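Hpy188I (Helicobacter pylori, PDB 3OQG) is a restriction endonuclease of the GIY-YIG nuclease family that binds its short, pseudopalindromic DNA target and cuts it, probably with the help of a metal ion. Local coordinates at residues Leu47-Asn51 with Ile125-Val129; Ser97-Val103 with Asn115-Gln120. One frame throughout, in Å; residues are numbered along the deposited sequence.

Interaction 1 (Leu47-Asn51 with Ile125-Val129); sequences LVPNN and INKIV
Leu-47 and Val-129 form an antiparallel hydrogen-bonded pair, and from there the two chains run on in nearly opposite directions. Leu-47 N donates to Val-129 O at 2.8 Å. Val-129 N donates back to Leu-47 O at 2.9 Å. Leu-47 O also receives a CA-H contact from Ile-128 CA at 3.4 Å. The side chains of Leu-47 and Val-129 share one face of the sheet and meet at their CB atoms, 4.0 Å apart. Phe-75 of strand 71-77 touches both. Ile-58 of strand 55-60 touches Leu-47, and Leu-122 of helix 113-125 touches Val-129. Ile-128 lies beside Val-48, with its CG1 4.3 Å from Val-48 CG2. Beyond this pair the backbones separate, and side chains bridge the gap. The ring of Pro-49 comes up against the Lys-127 carbonyl, with Pro-49 CG 3.3 Å from Lys-127 O. Its CB touches Asn-126 OD1. The Asn-126 side chain turns its CG anti to the backbone N (chi1 -160°), which brings OD1 in reach of Asn-51. Asn-51 ND2 makes a weak, bent bond to Asn-126 OD1 at 3.3 Å. The two amide planes stand almost perpendicular, 89° apart. The stronger partner of Asn-51 ND2 is Leu-123 O, near the end of helix 113-125. Asn-126 has positive phi and is the first residue to leave that helix. The arrangement is characteristic of a helix-to-strand connection entering an antiparallel sheet, here where strand 129-134 begins alongside strand 42-50.

Interaction 2 (Ser97-Val103 with Asn115-Gln120); sequences SYNCGKV and NYFVLQ. With nucleotides of chain C; nucleotides of chain D.
Ser-97 OG is gripped from two directions, by the protein and by DNA. It donates to N7 of adenine DA7 of chain C at 2.7 Å and accepts from Asn-115 ND2 at 3.0 Å. The hydroxyl is anti to the backbone N (chi1 -175°), which carries it to the base. Ser-97 OG lies out of the Asn-115 amide plane by 25°, and the bond is bent. Asn-115 probably helps to position the serine that bonds to the purine N7. Its ND2 also lies 3.3 Å from N7 of guanine DG6 of chain C. Its OD1 sits by the Tyr-98 ring, 3.2 Å from Tyr-98 CD1, with amide and ring planes steeply inclined. Arg-94 donates to the same OD1. Further along the ring, Val-118 CG1 packs on Tyr-98 CE1. Gly-101 presses its CA on the helix backbone, 3.4 Å from Asn-115 O. It has no side chain, so its backbone lies directly on the helix. Leu-119 lies across the turn from Tyr-98 to Gly-101, its CB on Tyr-98 O and its CD2 on Gly-101 C. Gln-120 bends back at chi2 (-54°), and its NE2 donates to Gly-101 O at 2.9 Å. That bond is nearly straight and lies in the Gln-120 amide plane. Glu-54 accepts from the same NE2 and from Val-103 N. Within the turn, Cys-100 SG comes 3.3 Å from O4 of thymine DT2 of chain D. The contact thus holds the end of helix 91-98, and the turn after it, against helix 113-125. Tyr-98 OH is bonded to Tyr-73 of strand 71-77 and Lys-83 of strand 80-87, while Leu-119 touches Leu-56 of strand 55-60.

From the N terminus, the chain first lays down strand 42-50, whose end supplies Leu-47 to Asn-51. It then passes through strands 55-60, 71-77 and 80-87 and enters helix 91-98. Interaction 2 closes a short loop here: the chain leaves Ser-97 to Val-103, runs through helix 103-108 and returns on helix 113-125. That same helix ends at Ile-125, and interaction 1 closes the much longer loop back to Leu-47. The short loop therefore lies wholly within the long one. The two contacts do not touch, with nearest atoms about 5 Å apart. Interaction 2 joins helices beside the DNA, and interaction 1 joins the following connection to the sheet.

Interaction 1 (Leu47-Asn51 with Ile125-Val129)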
loop_
_atom_site.group_PDB
_atom_site.type_symbol
_atom_site.label_atom_id
_atom_site.label_comp_id
_atom_site.label_asym_id
_atom_site.label_seq_id
_atom_site.Cartn_x
_atom_site.Cartn_y
_atom_site.Cartn_z
ATOM N N LEU A 47 13.732 -17.788 -0.544
ATOM C CA LEU A 47 13.981 -16.913 -1.689
ATOM C C LEU A 47 15.437 -17.072 -2.133
ATOM O O LEU A 47 16.364 -16.973 -1.317
ATOM C CB LEU A 47 13.724 -15.446 -1.330
ATOM C CG LEU A 47 12.383 -15.152 -0.628
ATOM C CD1 LEU A 47 12.195 -13.653 -0.340
ATOM C CD2 LEU A 47 11.218 -15.745 -1.441
ATOM N N VAL A 48 15.610 -17.318 -3.421
ATOM C CA VAL A 48 16.927 -17.536 -3.998
ATOM C C VAL A 48 17.312 -16.378 -4.911
ATOM O O VAL A 48 16.658 -16.169 -5.949
ATOM C CB VAL A 48 16.943 -18.826 -4.823
ATOM C CG1 VAL A 48 18.349 -19.074 -5.326
ATOM C CG2 VAL A 48 16.405 -20.012 -4.008
ATOM N N PRO A 49 18.356 -15.602 -4.540
ATOM C CA PRO A 49 18.766 -14.502 -5.408
ATOM C C PRO A 49 19.274 -14.996 -6.728
ATOM O O PRO A 49 20.035 -15.984 -6.787
ATOM C CB PRO A 49 19.917 -13.842 -4.628
ATOM C CG PRO A 49 19.663 -14.214 -3.260
ATOM C CD PRO A 49 19.158 -15.603 -3.300
ATOM N N ASN A 50 18.815 -14.328 -7.780
ATOM C CA ASN A 50 19.300 -14.545 -9.109
ATOM C C ASN A 50 19.796 -13.203 -9.666
ATOM O O ASN A 50 19.036 -12.437 -10.260
ATOM C CB ASN A 50 18.211 -15.160 -9.975
ATOM C CG ASN A 50 18.730 -15.575 -11.341
ATOM O OD1 ASN A 50 19.709 -14.995 -11.857
ATOM N ND2 ASN A 50 18.047 -16.525 -11.961
ATOM N N ASN A 51 21.070 -12.913 -9.422
ATOM C CA ASN A 51 21.650 -11.623 -9.810
ATOM C C ASN A 51 21.605 -11.344 -11.297
ATOM O O ASN A 51 21.294 -10.217 -11.717
ATOM C CB ASN A 51 23.072 -11.474 -9.250
ATOM C CG ASN A 51 23.076 -10.810 -7.900
ATOM O OD1 ASN A 51 22.964 -9.579 -7.820
ATOM N ND2 ASN A 51 23.153 -11.609 -6.826
ATOM N N ILE A 125 23.704 -9.180 -0.911
ATOM C CA ILE A 125 24.090 -10.111 0.152
ATOM C C ILE A 125 24.249 -11.503 -0.462
ATOM O O ILE A 125 25.164 -12.267 -0.118
ATOM C CB ILE A 125 23.036 -10.123 1.255
ATOM C CG1 ILE A 125 23.025 -8.775 2.016
ATOM C CG2 ILE A 125 23.241 -11.324 2.202
ATOM C CD1 ILE A 125 21.817 -8.627 2.932
ATOM N N ASN A 126 23.361 -11.796 -1.409
ATOM C CA ASN A 126 23.466 -12.980 -2.267
ATOM C C ASN A 126 23.475 -14.281 -1.467
ATOM O O ASN A 126 24.230 -15.238 -1.763
ATOM C CB ASN A 126 24.671 -12.853 -3.188
ATOM C CG ASN A 126 24.593 -13.767 -4.399
ATOM O OD1 ASN A 126 23.506 -14.173 -4.840
ATOM N ND2 ASN A 126 25.758 -14.069 -4.970
ATOM N N LYS A 127 22.578 -14.329 -0.480
ATOM C CA LYS A 127 22.312 -15.545 0.263
ATOM C C LYS A 127 20.856 -15.964 0.111
ATOM O O LYS A 127 19.969 -15.138 -0.133
ATOM C CB LYS A 127 22.602 -15.348 1.756
ATOM C CG LYS A 127 24.018 -14.916 2.101
ATOM C CD LYS A 127 25.047 -15.962 1.747
ATOM C CE LYS A 127 26.472 -15.486 2.021
ATOM N NZ LYS A 127 27.454 -16.596 1.783
ATOM N N ILE A 128 20.615 -17.262 0.257
ATOM C CA ILE A 128 19.248 -17.775 0.252
ATOM C C ILE A 128 18.565 -17.253 1.527
ATOM O O ILE A 128 19.188 -17.181 2.608
ATOM C CB ILE A 128 19.228 -19.305 0.134
ATOM C CG1 ILE A 128 19.691 -19.721 -1.280
ATOM C CG2 ILE A 128 17.864 -19.816 0.388
ATOM C CD1 ILE A 128 20.048 -21.186 -1.408
ATOM N N VAL A 129 17.320 -16.811 1.377
ATOM C CA VAL A 129 16.554 -16.240 2.466
ATOM C C VAL A 129 15.485 -17.218 2.898
ATOM O O VAL A 129 14.703 -17.685 2.073
ATOM C CB VAL A 129 15.851 -14.934 2.012
ATOM C CG1 VAL A 129 15.089 -14.313 3.132
ATOM C CG2 VAL A 129 16.850 -13.976 1.403
#

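Interaction 2 (Ser97-Val103 with Asn115-Gln120)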
loop_
_atom_site.group_PDB
_atom_site.type_symbol
_atom_site.label_atom_id
_atom_site.label_comp_id
_atom_site.label_asym_id
_atom_site.label_seq_id
_atom_site.Cartn_x
_atom_site.Cartn_y
_atom_site.Cartn_z
ATOM N N SER A 97 6.045 -8.629 -6.209
ATOM C CA SER A 97 6.167 -7.207 -5.853
ATOM C C SER A 97 7.620 -6.830 -5.497
ATOM O O SER A 97 8.168 -5.860 -6.033
ATOM C CB SER A 97 5.185 -6.871 -4.721
ATOM O OG SER A 97 5.199 -5.468 -4.431
ATOM N N TYR A 98 8.281 -7.576 -4.617
ATOM C CA TYR A 98 9.729 -7.333 -4.361
ATOM C C TYR A 98 10.554 -7.321 -5.634
ATOM O O TYR A 98 11.480 -6.510 -5.788
ATOM C CB TYR A 98 10.304 -8.367 -3.398
ATOM C CG TYR A 98 9.965 -8.088 -1.956
ATOM C CD1 TYR A 98 10.377 -6.914 -1.341
ATOM C CD2 TYR A 98 9.259 -9.011 -1.192
ATOM C CE1 TYR A 98 10.105 -6.669 -0.026
ATOM C CE2 TYR A 98 8.977 -8.769 0.139
ATOM C CZ TYR A 98 9.377 -7.593 0.716
ATOM O OH TYR A 98 9.100 -7.336 2.050
ATOM N N ASN A 99 10.227 -8.212 -6.571
ATOM C CA ASN A 99 10.936 -8.246 -7.848
ATOM C C ASN A 99 10.738 -6.998 -8.728
ATOM O O ASN A 99 11.388 -6.875 -9.774
ATOM C CB ASN A 99 10.598 -9.527 -8.613
ATOM C CG ASN A 99 11.282 -10.733 -8.037
ATOM O OD1 ASN A 99 12.306 -10.600 -7.342
ATOM N ND2 ASN A 99 10.741 -11.941 -8.325
ATOM N N CYS A 100 9.855 -6.090 -8.299
ATOM C CA CYS A 100 9.740 -4.757 -8.911
ATOM C C CYS A 100 10.832 -3.780 -8.473
ATOM O O CYS A 100 10.932 -2.679 -9.028
ATOM C CB CYS A 100 8.382 -4.140 -8.608
ATOM S SG CYS A 100 7.005 -5.027 -9.368
ATOM N N GLY A 101 11.631 -4.168 -7.481
ATOM C CA GLY A 101 12.692 -3.323 -6.951
ATOM C C GLY A 101 13.923 -3.176 -7.824
ATOM O O GLY A 101 15.001 -3.023 -7.304
ATOM N N LYS A 102 13.763 -3.232 -9.141
ATOM C CA LYS A 102 14.891 -3.162 -10.063
ATOM C C LYS A 102 15.461 -1.750 -10.158
ATOM O O LYS A 102 14.745 -0.759 -10.037
ATOM C CB LYS A 102 14.486 -3.685 -11.458
ATOM C CG LYS A 102 14.024 -5.125 -11.504
ATOM C CD LYS A 102 13.951 -5.545 -12.942
ATOM C CE LYS A 102 13.395 -6.887 -13.146
ATOM N NZ LYS A 102 13.515 -7.213 -14.587
ATOM N N VAL A 103 16.767 -1.668 -10.409
ATOM C CA VAL A 103 17.428 -0.386 -10.606
ATOM C C VAL A 103 16.699 0.505 -11.609
ATOM O O VAL A 103 16.472 1.703 -11.336
ATOM C CB VAL A 103 18.902 -0.590 -10.998
ATOM C CG1 VAL A 103 19.539 0.730 -11.483
ATOM C CG2 VAL A 103 19.686 -1.224 -9.840
ATOM N N ASN A 115 10.634 -1.901 -2.041
ATOM C CA ASN A 115 10.940 -3.038 -2.906
ATOM C C ASN A 115 12.352 -2.900 -3.492
ATOM O O ASN A 115 13.093 -3.876 -3.596
ATOM C CB ASN A 115 9.887 -3.229 -3.982
ATOM C CG ASN A 115 8.623 -3.837 -3.443
ATOM O OD1 ASN A 115 8.638 -4.501 -2.409
ATOM N ND2 ASN A 115 7.513 -3.626 -4.149
ATOM N N TYR A 116 12.728 -1.676 -3.829
ATOM C CA TYR A 116 14.100 -1.386 -4.281
ATOM C C TYR A 116 15.152 -1.729 -3.223
ATOM O O TYR A 116 16.105 -2.455 -3.496
ATOM C CB TYR A 116 14.202 0.072 -4.673
ATOM C CG TYR A 116 15.599 0.543 -4.930
ATOM C CD1 TYR A 116 16.293 0.174 -6.073
ATOM C CD2 TYR A 116 16.247 1.357 -4.001
ATOM C CE1 TYR A 116 17.619 0.631 -6.291
ATOM C CE2 TYR A 116 17.544 1.820 -4.219
ATOM C CZ TYR A 116 18.229 1.445 -5.340
ATOM O OH TYR A 116 19.525 1.940 -5.517
ATOM N N PHE A 117 14.979 -1.204 -2.019
ATOM C CA PHE A 117 15.918 -1.477 -0.935
ATOM C C PHE A 117 16.013 -2.992 -0.650
ATOM O O PHE A 117 17.106 -3.538 -0.507
ATOM C CB PHE A 117 15.537 -0.696 0.326
ATOM C CG PHE A 117 16.218 -1.220 1.570
ATOM C CD1 PHE A 117 17.557 -0.959 1.798
ATOM C CD2 PHE A 117 15.543 -2.066 2.440
ATOM C CE1 PHE A 117 18.209 -1.503 2.904
ATOM C CE2 PHE A 117 16.191 -2.615 3.543
ATOM C CZ PHE A 117 17.526 -2.332 3.774
ATOM N N VAL A 118 14.878 -3.668 -0.548
ATOM C CA VAL A 118 14.893 -5.098 -0.237
ATOM C C VAL A 118 15.471 -5.945 -1.375
ATOM O O VAL A 118 16.365 -6.760 -1.138
ATOM C CB VAL A 118 13.505 -5.608 0.222
ATOM C CG1 VAL A 118 13.549 -7.140 0.430
ATOM C CG2 VAL A 118 13.065 -4.905 1.492
ATOM N N LEU A 119 15.012 -5.759 -2.611
ATOM C CA LEU A 119 15.518 -6.598 -3.695
ATOM C C LEU A 119 17.041 -6.387 -3.843
ATOM O O LEU A 119 17.803 -7.353 -3.939
ATOM C CB LEU A 119 14.823 -6.265 -4.996
ATOM C CG LEU A 119 15.351 -7.052 -6.200
ATOM C CD1 LEU A 119 15.025 -8.514 -6.015
ATOM C CD2 LEU A 119 14.768 -6.532 -7.523
ATOM N N GLN A 120 17.474 -5.131 -3.854
ATOM C CA GLN A 120 18.886 -4.834 -4.119
ATOM C C GLN A 120 19.753 -5.342 -2.972
ATOM O O GLN A 120 20.849 -5.864 -3.210
ATOM C CB GLN A 120 19.138 -3.358 -4.383
ATOM C CG GLN A 120 18.448 -2.820 -5.635
ATOM C CD GLN A 120 18.772 -3.619 -6.873
ATOM O OE1 GLN A 120 19.940 -3.997 -7.109
ATOM N NE2 GLN A 120 17.755 -3.870 -7.690
ATOM P P DA C 7 0.151 -6.458 -0.084
ATOM O OP1 DA C 7 -0.934 -7.077 0.707
ATOM O OP2 DA C 7 1.299 -7.289 -0.536
ATOM O "O5'" DA C 7 -0.494 -5.785 -1.374
ATOM C "C5'" DA C 7 -1.510 -4.794 -1.224
ATOM C "C4'" DA C 7 -2.124 -4.447 -2.561
ATOM O "O4'" DA C 7 -1.171 -3.728 -3.377
ATOM C "C3'" DA C 7 -2.606 -5.628 -3.398
ATOM O "O3'" DA C 7 -3.882 -5.320 -3.969
ATOM C "C2'" DA C 7 -1.537 -5.775 -4.467
ATOM C "C1'" DA C 7 -0.991 -4.367 -4.628
ATOM N N9 DA C 7 0.440 -4.330 -4.941
ATOM C C8 DA C 7 1.471 -4.790 -4.154
ATOM N N7 DA C 7 2.656 -4.641 -4.693
ATOM C C5 DA C 7 2.394 -4.040 -5.917
ATOM C C6 DA C 7 3.232 -3.630 -6.969
ATOM N N6 DA C 7 4.565 -3.766 -6.958
ATOM N N1 DA C 7 2.649 -3.069 -8.050
ATOM C C2 DA C 7 1.312 -2.934 -8.062
ATOM N N3 DA C 7 0.423 -3.281 -7.141
ATOM C C4 DA C 7 1.032 -3.838 -6.079
ATOM P P DT D 2 10.860 -4.174 -18.425
ATOM O OP1 DT D 2 10.802 -3.609 -19.795
ATOM O OP2 DT D 2 12.135 -4.145 -17.666
ATOM O "O5'" DT D 2 9.743 -3.442 -17.557
ATOM C "C5'" DT D 2 8.592 -2.878 -18.184
ATOM C "C4'" DT D 2 7.576 -2.455 -17.149
ATOM O "O4'" DT D 2 7.194 -3.565 -16.322
ATOM C "C3'" DT D 2 7.990 -1.348 -16.178
ATOM O "O3'" DT D 2 7.379 -0.127 -16.623
ATOM C "C2'" DT D 2 7.442 -1.804 -14.827
ATOM C "C1'" DT D 2 6.601 -3.022 -15.167
ATOM N N1 DT D 2 6.536 -4.087 -14.157
ATOM C C2 DT D 2 5.364 -4.255 -13.456
ATOM O O2 DT D 2 4.406 -3.498 -13.555
ATOM N N3 DT D 2 5.352 -5.345 -12.623
ATOM C C4 DT D 2 6.381 -6.247 -12.410
ATOM O O4 DT D 2 6.208 -7.206 -11.660
ATOM C C5 DT D 2 7.606 -5.970 -13.126
ATOM C C7 DT D 2 8.796 -6.856 -12.903
ATOM C C6 DT D 2 7.621 -4.919 -13.956
ATOM P P DG C 6 5.671 -4.426 3.675
ATOM O OP1 DG C 6 5.467 -5.391 4.775
ATOM O OP2 DG C 6 6.938 -4.439 2.898
ATOM O "O5'" DG C 6 4.441 -4.545 2.673
ATOM C "C5'" DG C 6 3.183 -3.990 3.045
ATOM C "C4'" DG C 6 2.306 -3.795 1.833
ATOM O "O4'" DG C 6 2.877 -2.816 0.930
ATOM C "C3'" DG C 6 2.082 -5.060 1.001
ATOM O "O3'" DG C 6 0.685 -5.210 0.757
ATOM C "C2'" DG C 6 2.816 -4.774 -0.295
ATOM C "C1'" DG C 6 2.634 -3.277 -0.384
ATOM N N9 DG C 6 3.536 -2.592 -1.306
ATOM C C8 DG C 6 4.910 -2.529 -1.268
ATOM N N7 DG C 6 5.421 -1.890 -2.288
ATOM C C5 DG C 6 4.316 -1.489 -3.033
ATOM C C6 DG C 6 4.236 -0.773 -4.260
ATOM O O6 DG C 6 5.161 -0.340 -4.967
ATOM N N1 DG C 6 2.909 -0.587 -4.655
ATOM C C2 DG C 6 1.811 -1.043 -3.969
ATOM N N2 DG C 6 0.609 -0.786 -4.513
ATOM N N3 DG C 6 1.875 -1.708 -2.832
ATOM C C4 DG C 6 3.148 -1.899 -2.430
#